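PDB 7A0Q: CrtC domain-containing protein from Fusarium vanettenii 77-13-4, which catalyses, as a kievitone hydratase, the addition of water to the isoflavonoid phytoalexin kievitone, probably detoxifying this plant defence compound for the fungus. Local coordinates for residues Ile41-Gly46 with Ala157-Gly162; Ser58-Ser63 with Tyr336-Ile341; Thr173-Leu178 with Lys232-Ile237; Phe249-Ile252 with Glu258-Val261. All blocks are in the same frame, centred on the assembly; numbering follows the deposited sequence.

Interaction 1: residues Ile41-Gly46 with Ala157-Gly162; sequences IPIVYG and AVANGG
The 157-162 segment meets the incoming loop first through A159, against I43. V158 and A159 make up its strand part, and V158 bonds through its backbone to G177. The methyl of A159 points at the loop, with A159 CB 3.9 Å from I43 CG2. The branch choice on I43 explains this. With chi1 at 62°, CG1 is tucked between the backbone N and the carbonyl carbon, and CG2 becomes the methyl that faces A159. A type II turn also begins at A159 and runs to G162. N160, the second residue of that turn, sends its side chain inward, where ND2 bonds to E175 O. The setting is the N-terminal lipocalin-like half of the CrtC fold, at the start of strand 158-168, against which the irregular stretch leading up to strand 58-66 is laid. G161 takes the left-handed backbone angles of the turn (phi 81°). At G162 the turn closes, its N bonding to A159 O at 2.9 Å, and the carbonyl of the same glycine faces the loop: I41 CG2 stops 3.9 Å from G162 O, and I43 CG2 is also close by, at 4.4 Å from G162 O. Just past the turn the loop gains polar anchors, since V44 and A163 share a backbone hydrogen bond and Y45 OH bonds to G164 O.

Interaction 2: residues Ser58-Ser63 with Tyr336-Ile341; sequences SWWSSS and YGLVEI. With IMD (imidazole), chain F.
E340 OE2 is held by two donors, while OE1 of the same carboxylate passes near W60. The imidazole atom N1 lies 2.6 Å from E340 OE2, with an N-H...O angle of 157°. The second donor is W219 NE1. Here the two lipocalin-like halves of the protein face each other, strand 58-66 of the first against strand 331-343, the last of the eight-stranded C-terminal barrel. The segment axes run 9.2 Å apart, too far for strand pairing, so side chains do the work. The imidazole, probably from the crystallisation liquor, bridges the halves: it also bonds to D206 OD2 and places C4 over one face of the W60 indole, 3.6 Å from W60 CD2. E340 OE1, at 3.9 Å from W60 NE1, is too distant to bond to it, and the carboxylate stands at right angles to the ring. L338 meets the indole differently, coming at its edge near the ring plane. S62 bonds through OG to Q223 NE2 and offers L338 its CB, 4.2 Å from L338 CD1. With CG of L338 anti to the backbone N (chi1 179°), the isobutyl group extends across the gap until L338 CD2 lies 3.8 Å from W60 CZ2.

Interaction 3: residues Thr173-Leu178 with Lys232-Ile237; sequences TWEFGL and KISAWI. With NAG (2-acetamido-2-deoxy-beta-D-glucopyranose), chain C.
The one direct hydrogen bond joins W236 to E175, with W236 NE1 donating a hydrogen bond to E175 OE1 over 2.8 Å. The donor uses the syn lone pair of OE1, but the bond is bent to 143° and the oxygen lies 17° out of the indole plane. It spans the junction of the two lipocalin-like domains, from strand 171-189 of the first to strand 232-240 of the C-terminal barrel. E175 gets there by stretching: CG is anti to the backbone N and the chain stays extended to the carboxylate, whose plane is turned 71° from that of the ring.

A water supplies the indirect link. It donates to S234 OG at 2.8 Å and only weakly to E175 OE2, at 3.3 Å. S234 OG is also bonded to N160 OD1 and W221 NE1, so this buried hydroxyl is a small polar hub between the halves.

Van der Waals contact completes the set. E175 OE2 lies 3.7 Å from W236 CZ2, and the indole sits in an aromatic cluster with W219, W221 and F166. An imidazole, probably from the crystallisation liquor, lies about 4 Å from the E175 side chain. One residue on from W236, the N-linked sugar rests on I237: its acetamide methyl C8 comes within 3.1 Å of I237 O and lies 3.6 Å from I237 CG2.

Interaction 4: residues Phe249-Ile252 with Glu258-Val261; sequences FATI and ETLV
I252 and L260 bind each other twice through the backbone: I252 N to L260 O and L260 N to I252 O, both at 2.8 Å. This is the hydrogen-bonded pair of an antiparallel beta hairpin, strands 245-253 and 259-275, the third and fourth strands of the C-terminal lipocalin-like barrel. T251 and V261 form the adjacent non-hydrogen-bonded pair, where T251 CA donates a C-H...O contact to L260 O at 3.2 Å.

The T251 side chain can be followed outward from there. T251 CB lies 4.2 Å from L260 O. At CB the chain splits. Here chi1, measured to OG1, is -54°, which puts OG1 beside the backbone N and turns the methyl CG2 anti to it. That methyl meets the methyl of T259, with 3.6 Å from T251 CG2 to T259 CG2; the two side chains meet at a slant. The hydroxyl, OG1, takes the other branch and accepts a hydrogen bond from G161 N, which ties this edge of the barrel to the first domain. T259 keeps its own hydroxyl occupied with D257 O in the turn.

On the other face of the hairpin I252 and L260 touch at their roots, CB to CB, and both reach F294. Back on the side of T251, F249 and V261 lie alongside each other, pointing the same way, and V261 CG1 lies 4.0 Å from F249 CD2.

In the fold
Interactions 2 and 3 are buried at the junction of the two lipocalin-like halves; 3 is held by a direct glutamate-tryptophan hydrogen bond, whereas 2, almost at the centre of the chain, packs leucine on indole and bridges its polar groups through a bound imidazole. Interaction 1 is a sparse, apolar surface contact, while interaction 4 is partly buried and is the sole one of the four built on paired strands. Interactions 1, 3 and 4 touch one another. Strands 158-168 and 171-189 are neighbours in the first half, as 232-240 and 245-253 are in the barrel, where W236 N pairs with F249 O. Interaction 2 stands apart, about 5 Å from interaction 3 at the nearest atoms.

Interaction 1: residues Ile41-Gly46 with Ala157-Gly162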
loop_
_atom_site.group_PDB
_atom_site.type_symbol
_atom_site.label_atom_id
_atom_site.label_comp_id
_atom_site.label_asym_id
_atom_site.label_seq_id
_atom_site.Cartn_x
_atom_site.Cartn_y
_atom_site.Cartn_z
ATOM N N ILE A 41 14.473 -17.945 5.233
ATOM C CA ILE A 41 13.183 -18.043 5.909
ATOM C C ILE A 41 12.213 -18.716 4.949
ATOM O O ILE A 41 12.018 -18.210 3.832
ATOM C CB ILE A 41 12.669 -16.666 6.337
ATOM C CG1 ILE A 41 13.577 -16.092 7.436
ATOM C CG2 ILE A 41 11.224 -16.778 6.815
ATOM C CD1 ILE A 41 13.404 -14.608 7.656
ATOM N N PRO A 42 11.614 -19.848 5.315
ATOM C CA PRO A 42 10.798 -20.632 4.370
ATOM C C PRO A 42 9.372 -20.092 4.247
ATOM O O PRO A 42 8.389 -20.627 4.791
ATOM C CB PRO A 42 10.850 -22.039 4.974
ATOM C CG PRO A 42 10.956 -21.804 6.454
ATOM C CD PRO A 42 11.773 -20.527 6.618
ATOM N N ILE A 43 9.244 -18.992 3.508
ATOM C CA ILE A 43 7.927 -18.377 3.312
ATOM C C ILE A 43 7.021 -19.316 2.517
ATOM O O ILE A 43 7.469 -20.245 1.845
ATOM C CB ILE A 43 8.047 -16.994 2.647
ATOM C CG1 ILE A 43 8.675 -17.107 1.260
ATOM C CG2 ILE A 43 8.875 -16.057 3.529
ATOM C CD1 ILE A 43 8.697 -15.800 0.498
ATOM N N VAL A 44 5.710 -19.090 2.621
ATOM C CA VAL A 44 4.767 -20.119 2.181
ATOM C C VAL A 44 4.367 -20.014 0.712
ATOM O O VAL A 44 3.426 -20.690 0.282
ATOM C CB VAL A 44 3.498 -20.126 3.053
ATOM C CG1 VAL A 44 3.859 -20.433 4.504
ATOM C CG2 VAL A 44 2.739 -18.805 2.946
ATOM N N TYR A 45 5.077 -19.200 -0.073
ATOM C CA TYR A 45 4.824 -19.148 -1.513
ATOM C C TYR A 45 6.057 -18.636 -2.243
ATOM O O TYR A 45 6.980 -18.071 -1.644
ATOM C CB TYR A 45 3.610 -18.265 -1.848
ATOM C CG TYR A 45 3.537 -16.984 -1.063
ATOM C CD1 TYR A 45 4.432 -15.950 -1.289
ATOM C CD2 TYR A 45 2.576 -16.812 -0.069
ATOM C CE1 TYR A 45 4.373 -14.772 -0.561
ATOM C CE2 TYR A 45 2.508 -15.654 0.654
ATOM C CZ TYR A 45 3.404 -14.634 0.417
ATOM O OH TYR A 45 3.334 -13.464 1.133
ATOM N N GLY A 46 6.062 -18.866 -3.555
ATOM C CA GLY A 46 6.965 -18.147 -4.457
ATOM C C GLY A 46 6.312 -16.841 -4.877
ATOM O O GLY A 46 5.122 -16.797 -5.182
ATOM N N ALA A 157 11.612 -8.373 0.419
ATOM C CA ALA A 157 10.174 -8.481 0.643
ATOM C C ALA A 157 9.820 -8.425 2.126
ATOM O O ALA A 157 10.576 -8.884 2.992
ATOM C CB ALA A 157 9.624 -9.787 0.058
ATOM N N VAL A 158 8.658 -7.825 2.402
ATOM C CA VAL A 158 7.989 -7.897 3.702
ATOM C C VAL A 158 7.011 -9.059 3.604
ATOM O O VAL A 158 6.027 -8.984 2.865
ATOM C CB VAL A 158 7.243 -6.594 4.027
ATOM C CG1 VAL A 158 6.482 -6.707 5.354
ATOM C CG2 VAL A 158 8.199 -5.393 4.022
ATOM N N ALA A 159 7.290 -10.139 4.333
ATOM C CA ALA A 159 6.451 -11.336 4.327
ATOM C C ALA A 159 5.514 -11.230 5.529
ATOM O O ALA A 159 5.878 -11.601 6.651
ATOM C CB ALA A 159 7.307 -12.600 4.379
ATOM N N ASN A 160 4.309 -10.705 5.289
ATOM C CA ASN A 160 3.400 -10.396 6.391
ATOM C C ASN A 160 3.145 -11.629 7.238
ATOM O O ASN A 160 2.959 -12.732 6.718
ATOM C CB ASN A 160 2.099 -9.835 5.832
ATOM C CG ASN A 160 2.267 -8.405 5.373
ATOM O OD1 ASN A 160 2.132 -7.466 6.159
ATOM N ND2 ASN A 160 2.603 -8.229 4.103
ATOM N N GLY A 161 3.136 -11.433 8.558
ATOM C CA GLY A 161 2.950 -12.541 9.474
ATOM C C GLY A 161 4.197 -13.344 9.738
ATOM O O GLY A 161 4.150 -14.280 10.552
ATOM N N GLY A 162 5.298 -13.020 9.064
ATOM C CA GLY A 162 6.566 -13.697 9.239
ATOM C C GLY A 162 6.897 -14.588 8.063
ATOM O O GLY A 162 8.046 -14.620 7.613
#

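Interaction 2: residues Ser58-Ser63 with Tyr336-Ile341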
loop_
_atom_site.group_PDB
_atom_site.type_symbol
_atom_site.label_atom_id
_atom_site.label_comp_id
_atom_site.label_asym_id
_atom_site.label_seq_id
_atom_site.Cartn_x
_atom_site.Cartn_y
_atom_site.Cartn_z
ATOM N N SER A 58 -5.838 -8.872 -4.993
ATOM C CA SER A 58 -5.595 -7.441 -5.022
ATOM C C SER A 58 -4.150 -7.165 -5.425
ATOM O O SER A 58 -3.234 -7.861 -4.990
ATOM C CB SER A 58 -5.912 -6.844 -3.637
ATOM O OG SER A 58 -5.438 -5.517 -3.491
ATOM N N TRP A 59 -3.964 -6.144 -6.268
ATOM C CA TRP A 59 -2.656 -5.694 -6.742
ATOM C C TRP A 59 -2.595 -4.190 -6.492
ATOM O O TRP A 59 -3.530 -3.475 -6.861
ATOM C CB TRP A 59 -2.463 -6.013 -8.236
ATOM C CG TRP A 59 -2.483 -7.483 -8.617
ATOM C CD1 TRP A 59 -1.403 -8.280 -8.838
ATOM C CD2 TRP A 59 -3.643 -8.311 -8.856
ATOM N NE1 TRP A 59 -1.809 -9.552 -9.192
ATOM C CE2 TRP A 59 -3.179 -9.591 -9.201
ATOM C CE3 TRP A 59 -5.026 -8.089 -8.787
ATOM C CZ2 TRP A 59 -4.047 -10.654 -9.492
ATOM C CZ3 TRP A 59 -5.890 -9.141 -9.085
ATOM C CH2 TRP A 59 -5.394 -10.407 -9.431
ATOM N N TRP A 60 -1.520 -3.705 -5.866
ATOM C CA TRP A 60 -1.538 -2.369 -5.277
ATOM C C TRP A 60 -0.144 -1.759 -5.296
ATOM O O TRP A 60 0.840 -2.451 -5.036
ATOM C CB TRP A 60 -2.070 -2.489 -3.843
ATOM C CG TRP A 60 -2.326 -1.268 -3.044
ATOM C CD1 TRP A 60 -3.548 -0.723 -2.762
ATOM C CD2 TRP A 60 -1.364 -0.490 -2.312
ATOM N NE1 TRP A 60 -3.409 0.356 -1.931
ATOM C CE2 TRP A 60 -2.079 0.524 -1.635
ATOM C CE3 TRP A 60 0.026 -0.551 -2.169
ATOM C CZ2 TRP A 60 -1.451 1.482 -0.839
ATOM C CZ3 TRP A 60 0.654 0.401 -1.361
ATOM C CH2 TRP A 60 -0.088 1.403 -0.711
ATOM N N SER A 61 -0.062 -0.466 -5.610
ATOM C CA SER A 61 1.226 0.214 -5.577
ATOM C C SER A 61 1.067 1.635 -5.065
ATOM O O SER A 61 0.091 2.324 -5.383
ATOM C CB SER A 61 1.919 0.232 -6.963
ATOM O OG SER A 61 1.196 0.957 -7.955
ATOM N N SER A 62 2.028 2.055 -4.248
ATOM C CA SER A 62 2.169 3.456 -3.851
ATOM C C SER A 62 3.576 3.925 -4.204
ATOM O O SER A 62 4.564 3.412 -3.669
ATOM C CB SER A 62 1.847 3.634 -2.367
ATOM O OG SER A 62 2.796 2.982 -1.535
ATOM N N SER A 63 3.666 4.868 -5.138
ATOM C CA SER A 63 4.953 5.368 -5.603
ATOM C C SER A 63 5.244 6.709 -4.954
ATOM O O SER A 63 4.420 7.626 -5.024
ATOM C CB SER A 63 4.974 5.510 -7.126
ATOM O OG SER A 63 4.794 4.256 -7.758
ATOM N N TYR A 336 7.973 8.528 6.999
ATOM C CA TYR A 336 6.798 8.795 6.186
ATOM C C TYR A 336 6.224 7.457 5.743
ATOM O O TYR A 336 6.835 6.401 5.932
ATOM C CB TYR A 336 7.142 9.664 4.967
ATOM C CG TYR A 336 8.125 8.985 4.034
ATOM C CD1 TYR A 336 7.688 8.088 3.057
ATOM C CD2 TYR A 336 9.493 9.225 4.135
ATOM C CE1 TYR A 336 8.587 7.438 2.217
ATOM C CE2 TYR A 336 10.399 8.595 3.290
ATOM C CZ TYR A 336 9.941 7.702 2.338
ATOM O OH TYR A 336 10.829 7.068 1.506
ATOM N N GLY A 337 5.049 7.514 5.132
ATOM C CA GLY A 337 4.450 6.296 4.611
ATOM C C GLY A 337 3.023 6.536 4.201
ATOM O O GLY A 337 2.672 7.621 3.730
ATOM N N LEU A 338 2.196 5.512 4.395
ATOM C CA LEU A 338 0.805 5.586 3.973
ATOM C C LEU A 338 -0.091 4.928 5.013
ATOM O O LEU A 338 0.284 3.925 5.631
ATOM C CB LEU A 338 0.614 4.919 2.600
ATOM C CG LEU A 338 -0.813 4.904 2.032
ATOM C CD1 LEU A 338 -0.806 5.166 0.531
ATOM C CD2 LEU A 338 -1.519 3.573 2.358
ATOM N N VAL A 339 -1.268 5.519 5.221
ATOM C CA VAL A 339 -2.327 4.903 6.009
ATOM C C VAL A 339 -3.472 4.553 5.074
ATOM O O VAL A 339 -3.858 5.355 4.210
ATOM C CB VAL A 339 -2.804 5.807 7.162
ATOM C CG1 VAL A 339 -3.409 7.098 6.638
ATOM C CG2 VAL A 339 -3.800 5.040 8.014
ATOM N N GLU A 340 -3.981 3.333 5.208
ATOM C CA GLU A 340 -5.189 2.904 4.523
ATOM C C GLU A 340 -6.289 2.693 5.550
ATOM O O GLU A 340 -6.076 2.011 6.559
ATOM C CB GLU A 340 -4.941 1.617 3.738
ATOM C CG GLU A 340 -6.203 0.987 3.207
ATOM C CD GLU A 340 -5.913 -0.250 2.403
ATOM O OE1 GLU A 340 -5.662 -0.110 1.189
ATOM O OE2 GLU A 340 -5.907 -1.356 2.977
ATOM N N ILE A 341 -7.453 3.295 5.307
ATOM C CA ILE A 341 -8.633 3.088 6.139
ATOM C C ILE A 341 -9.735 2.577 5.235
ATOM O O ILE A 341 -10.151 3.274 4.299
ATOM C CB ILE A 341 -9.080 4.364 6.863
ATOM C CG1 ILE A 341 -7.905 5.011 7.598
ATOM C CG2 ILE A 341 -10.185 4.026 7.846
ATOM C CD1 ILE A 341 -8.263 6.335 8.267
HETATM N N1 IMD F . -3.823 -2.552 1.929
HETATM C C2 IMD F . -2.882 -3.444 2.317
HETATM N N3 IMD F . -1.927 -3.492 1.354
HETATM C C4 IMD F . -2.261 -2.633 0.376
HETATM C C5 IMD F . -3.455 -2.037 0.737
#

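Interaction 3: residues Thr173-Leu178 with Lys232-Ile237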
loop_
_atom_site.group_PDB
_atom_site.type_symbol
_atom_site.label_atom_id
_atom_site.label_comp_id
_atom_site.label_asym_id
_atom_site.label_seq_id
_atom_site.Cartn_x
_atom_site.Cartn_y
_atom_site.Cartn_z
ATOM N N THR A 173 -5.408 -14.784 4.719
ATOM C CA THR A 173 -4.891 -13.951 3.647
ATOM C C THR A 173 -3.420 -14.269 3.435
ATOM O O THR A 173 -2.727 -14.778 4.320
ATOM C CB THR A 173 -5.072 -12.448 3.923
ATOM O OG1 THR A 173 -4.890 -11.717 2.694
ATOM C CG2 THR A 173 -4.065 -11.942 4.951
ATOM N N TRP A 174 -2.965 -13.985 2.218
ATOM C CA TRP A 174 -1.560 -14.084 1.846
ATOM C C TRP A 174 -1.155 -12.715 1.342
ATOM O O TRP A 174 -1.863 -12.139 0.520
ATOM C CB TRP A 174 -1.338 -15.140 0.751
ATOM C CG TRP A 174 -1.586 -16.532 1.232
ATOM C CD1 TRP A 174 -0.662 -17.407 1.711
ATOM C CD2 TRP A 174 -2.849 -17.198 1.296
ATOM N NE1 TRP A 174 -1.273 -18.590 2.080
ATOM C CE2 TRP A 174 -2.616 -18.484 1.831
ATOM C CE3 TRP A 174 -4.159 -16.830 0.960
ATOM C CZ2 TRP A 174 -3.644 -19.410 2.032
ATOM C CZ3 TRP A 174 -5.183 -17.753 1.165
ATOM C CH2 TRP A 174 -4.914 -19.026 1.693
ATOM N N GLU A 175 -0.054 -12.176 1.868
ATOM C CA GLU A 175 0.311 -10.805 1.530
ATOM C C GLU A 175 1.821 -10.616 1.600
ATOM O O GLU A 175 2.452 -11.006 2.585
ATOM C CB GLU A 175 -0.381 -9.807 2.478
ATOM C CG GLU A 175 -0.069 -8.327 2.153
ATOM C CD GLU A 175 -0.322 -7.380 3.326
ATOM O OE1 GLU A 175 -0.542 -7.854 4.468
ATOM O OE2 GLU A 175 -0.273 -6.150 3.118
ATOM N N PHE A 176 2.397 -9.988 0.566
ATOM C CA PHE A 176 3.778 -9.530 0.643
ATOM C C PHE A 176 3.886 -8.108 0.107
ATOM O O PHE A 176 3.113 -7.679 -0.754
ATOM C CB PHE A 176 4.768 -10.471 -0.088
ATOM C CG PHE A 176 4.539 -10.608 -1.579
ATOM C CD1 PHE A 176 3.751 -11.645 -2.084
ATOM C CD2 PHE A 176 5.168 -9.757 -2.471
ATOM C CE1 PHE A 176 3.565 -11.805 -3.440
ATOM C CE2 PHE A 176 4.976 -9.914 -3.841
ATOM C CZ PHE A 176 4.173 -10.933 -4.318
ATOM N N GLY A 177 4.840 -7.378 0.666
ATOM C CA GLY A 177 5.144 -6.024 0.231
ATOM C C GLY A 177 6.558 -5.973 -0.314
ATOM O O GLY A 177 7.461 -6.617 0.223
ATOM N N LEU A 178 6.741 -5.213 -1.391
ATOM C CA LEU A 178 8.066 -4.928 -1.930
ATOM C C LEU A 178 8.290 -3.443 -1.690
ATOM O O LEU A 178 7.751 -2.612 -2.435
ATOM C CB LEU A 178 8.131 -5.261 -3.425
ATOM C CG LEU A 178 7.679 -6.685 -3.760
ATOM C CD1 LEU A 178 7.654 -6.960 -5.265
ATOM C CD2 LEU A 178 8.528 -7.713 -3.020
ATOM N N LYS A 232 11.161 -1.624 7.427
ATOM C CA LYS A 232 9.944 -1.424 6.651
ATOM C C LYS A 232 8.811 -2.078 7.421
ATOM O O LYS A 232 8.902 -3.258 7.779
ATOM C CB LYS A 232 10.065 -2.025 5.241
ATOM C CG LYS A 232 11.267 -1.519 4.432
ATOM C CD LYS A 232 11.182 -0.002 4.221
ATOM C CE LYS A 232 12.369 0.521 3.436
ATOM N NZ LYS A 232 12.373 2.023 3.363
ATOM N N ILE A 233 7.757 -1.317 7.692
ATOM C CA ILE A 233 6.709 -1.744 8.612
ATOM C C ILE A 233 5.392 -1.872 7.860
ATOM O O ILE A 233 4.963 -0.933 7.183
ATOM C CB ILE A 233 6.552 -0.760 9.778
ATOM C CG1 ILE A 233 7.892 -0.588 10.483
ATOM C CG2 ILE A 233 5.455 -1.250 10.741
ATOM C CD1 ILE A 233 7.863 0.454 11.569
ATOM N N SER A 234 4.729 -3.016 8.037
ATOM C CA SER A 234 3.403 -3.272 7.479
ATOM C C SER A 234 2.514 -3.694 8.642
ATOM O O SER A 234 2.694 -4.780 9.193
ATOM C CB SER A 234 3.481 -4.358 6.402
ATOM O OG SER A 234 2.211 -4.748 5.921
ATOM N N ALA A 235 1.590 -2.821 9.054
ATOM C CA ALA A 235 0.874 -2.996 10.316
ATOM C C ALA A 235 -0.626 -3.031 10.078
ATOM O O ALA A 235 -1.171 -2.157 9.397
ATOM C CB ALA A 235 1.214 -1.865 11.298
ATOM N N TRP A 236 -1.298 -4.001 10.700
ATOM C CA TRP A 236 -2.735 -4.196 10.534
ATOM C C TRP A 236 -3.459 -4.064 11.869
ATOM O O TRP A 236 -3.030 -4.637 12.877
ATOM C CB TRP A 236 -3.049 -5.587 9.975
ATOM C CG TRP A 236 -2.719 -5.796 8.518
ATOM C CD1 TRP A 236 -1.558 -6.287 8.008
ATOM C CD2 TRP A 236 -3.596 -5.581 7.411
ATOM N NE1 TRP A 236 -1.642 -6.365 6.625
ATOM C CE2 TRP A 236 -2.887 -5.936 6.238
ATOM C CE3 TRP A 236 -4.908 -5.101 7.292
ATOM C CZ2 TRP A 236 -3.458 -5.845 4.969
ATOM C CZ3 TRP A 236 -5.473 -5.018 6.034
ATOM C CH2 TRP A 236 -4.748 -5.384 4.886
ATOM N N ILE A 237 -4.603 -3.377 11.852
ATOM C CA ILE A 237 -5.484 -3.285 13.023
ATOM C C ILE A 237 -6.915 -3.535 12.559
ATOM O O ILE A 237 -7.406 -2.847 11.660
ATOM C CB ILE A 237 -5.380 -1.920 13.724
ATOM C CG1 ILE A 237 -3.922 -1.567 14.022
ATOM C CG2 ILE A 237 -6.201 -1.928 15.012
ATOM C CD1 ILE A 237 -3.293 -0.696 12.946
HETATM C C1 NAG C . -13.477 0.125 12.580
HETATM C C2 NAG C . -12.362 0.898 13.262
HETATM C C3 NAG C . -12.797 1.324 14.666
HETATM C C4 NAG C . -14.147 2.029 14.657
HETATM C C5 NAG C . -15.184 1.256 13.854
HETATM C C6 NAG C . -16.436 2.064 13.604
HETATM C C7 NAG C . -9.997 0.442 12.765
HETATM C C8 NAG C . -8.843 -0.472 13.024
HETATM N N2 NAG C . -11.147 0.105 13.351
HETATM O O3 NAG C . -11.799 2.187 15.203
HETATM O O4 NAG C . -14.630 2.087 15.995
HETATM O O5 NAG C . -14.666 0.920 12.558
HETATM O O6 NAG C . -16.126 3.269 12.917
HETATM O O7 NAG C . -9.900 1.426 12.038
HETATM O O HOH W 1 3.006 -5.564 3.312
#

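Interaction 4: residues Phe249-Ile252 with Glu258-Val261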
loop_
_atom_site.group_PDB
_atom_site.type_symbol
_atom_site.label_atom_id
_atom_site.label_comp_id
_atom_site.label_asym_id
_atom_site.label_seq_id
_atom_site.Cartn_x
_atom_site.Cartn_y
_atom_site.Cartn_z
ATOM N N PHE A 249 -1.143 -5.692 14.998
ATOM C CA PHE A 249 0.219 -6.206 14.935
ATOM C C PHE A 249 0.958 -5.580 13.760
ATOM O O PHE A 249 0.358 -5.071 12.811
ATOM C CB PHE A 249 0.243 -7.746 14.846
ATOM C CG PHE A 249 0.045 -8.297 13.448
ATOM C CD1 PHE A 249 -1.161 -8.131 12.774
ATOM C CD2 PHE A 249 1.075 -8.980 12.812
ATOM C CE1 PHE A 249 -1.334 -8.656 11.478
ATOM C CE2 PHE A 249 0.909 -9.503 11.538
ATOM C CZ PHE A 249 -0.286 -9.337 10.870
ATOM N N ALA A 250 2.282 -5.610 13.864
ATOM C CA ALA A 250 3.164 -5.153 12.804
ATOM C C ALA A 250 4.053 -6.302 12.365
ATOM O O ALA A 250 4.543 -7.073 13.199
ATOM C CB ALA A 250 4.029 -3.968 13.277
ATOM N N THR A 251 4.254 -6.407 11.046
ATOM C CA THR A 251 5.368 -7.156 10.480
ATOM C C THR A 251 6.425 -6.138 10.079
ATOM O O THR A 251 6.140 -5.201 9.331
ATOM C CB THR A 251 4.954 -7.991 9.267
ATOM O OG1 THR A 251 3.849 -8.847 9.606
ATOM C CG2 THR A 251 6.138 -8.844 8.805
ATOM N N ILE A 252 7.621 -6.293 10.615
ATOM C CA ILE A 252 8.700 -5.358 10.348
ATOM C C ILE A 252 9.825 -6.123 9.681
ATOM O O ILE A 252 10.362 -7.072 10.259
ATOM C CB ILE A 252 9.195 -4.676 11.631
ATOM C CG1 ILE A 252 8.025 -3.983 12.341
ATOM C CG2 ILE A 252 10.352 -3.720 11.279
ATOM C CD1 ILE A 252 8.417 -3.257 13.625
ATOM N N GLU A 258 15.794 -10.046 8.302
ATOM C CA GLU A 258 15.237 -10.236 9.644
ATOM C C GLU A 258 13.805 -9.703 9.708
ATOM O O GLU A 258 13.516 -8.607 9.224
ATOM C CB GLU A 258 16.121 -9.534 10.677
ATOM C CG GLU A 258 17.545 -10.102 10.750
ATOM C CD GLU A 258 18.550 -9.122 11.334
ATOM O OE1 GLU A 258 18.133 -8.140 11.992
ATOM O OE2 GLU A 258 19.762 -9.337 11.127
ATOM N N THR A 259 12.897 -10.485 10.293
ATOM C CA THR A 259 11.480 -10.143 10.271
ATOM C C THR A 259 10.924 -10.211 11.689
ATOM O O THR A 259 11.077 -11.231 12.366
ATOM C CB THR A 259 10.706 -11.087 9.334
ATOM O OG1 THR A 259 11.305 -11.071 8.027
ATOM C CG2 THR A 259 9.246 -10.656 9.199
ATOM N N LEU A 260 10.308 -9.117 12.138
ATOM C CA LEU A 260 9.697 -9.026 13.462
ATOM C C LEU A 260 8.181 -9.077 13.322
ATOM O O LEU A 260 7.606 -8.384 12.482
ATOM C CB LEU A 260 10.112 -7.732 14.177
ATOM C CG LEU A 260 11.566 -7.309 13.941
ATOM C CD1 LEU A 260 11.865 -5.978 14.632
ATOM C CD2 LEU A 260 12.515 -8.400 14.415
ATOM N N VAL A 261 7.535 -9.899 14.141
ATOM C CA VAL A 261 6.079 -9.994 14.171
ATOM C C VAL A 261 5.651 -9.602 15.585
ATOM O O VAL A 261 5.810 -10.377 16.538
ATOM C CB VAL A 261 5.601 -11.396 13.784
ATOM C CG1 VAL A 261 4.075 -11.432 13.718
ATOM C CG2 VAL A 261 6.242 -11.796 12.430
#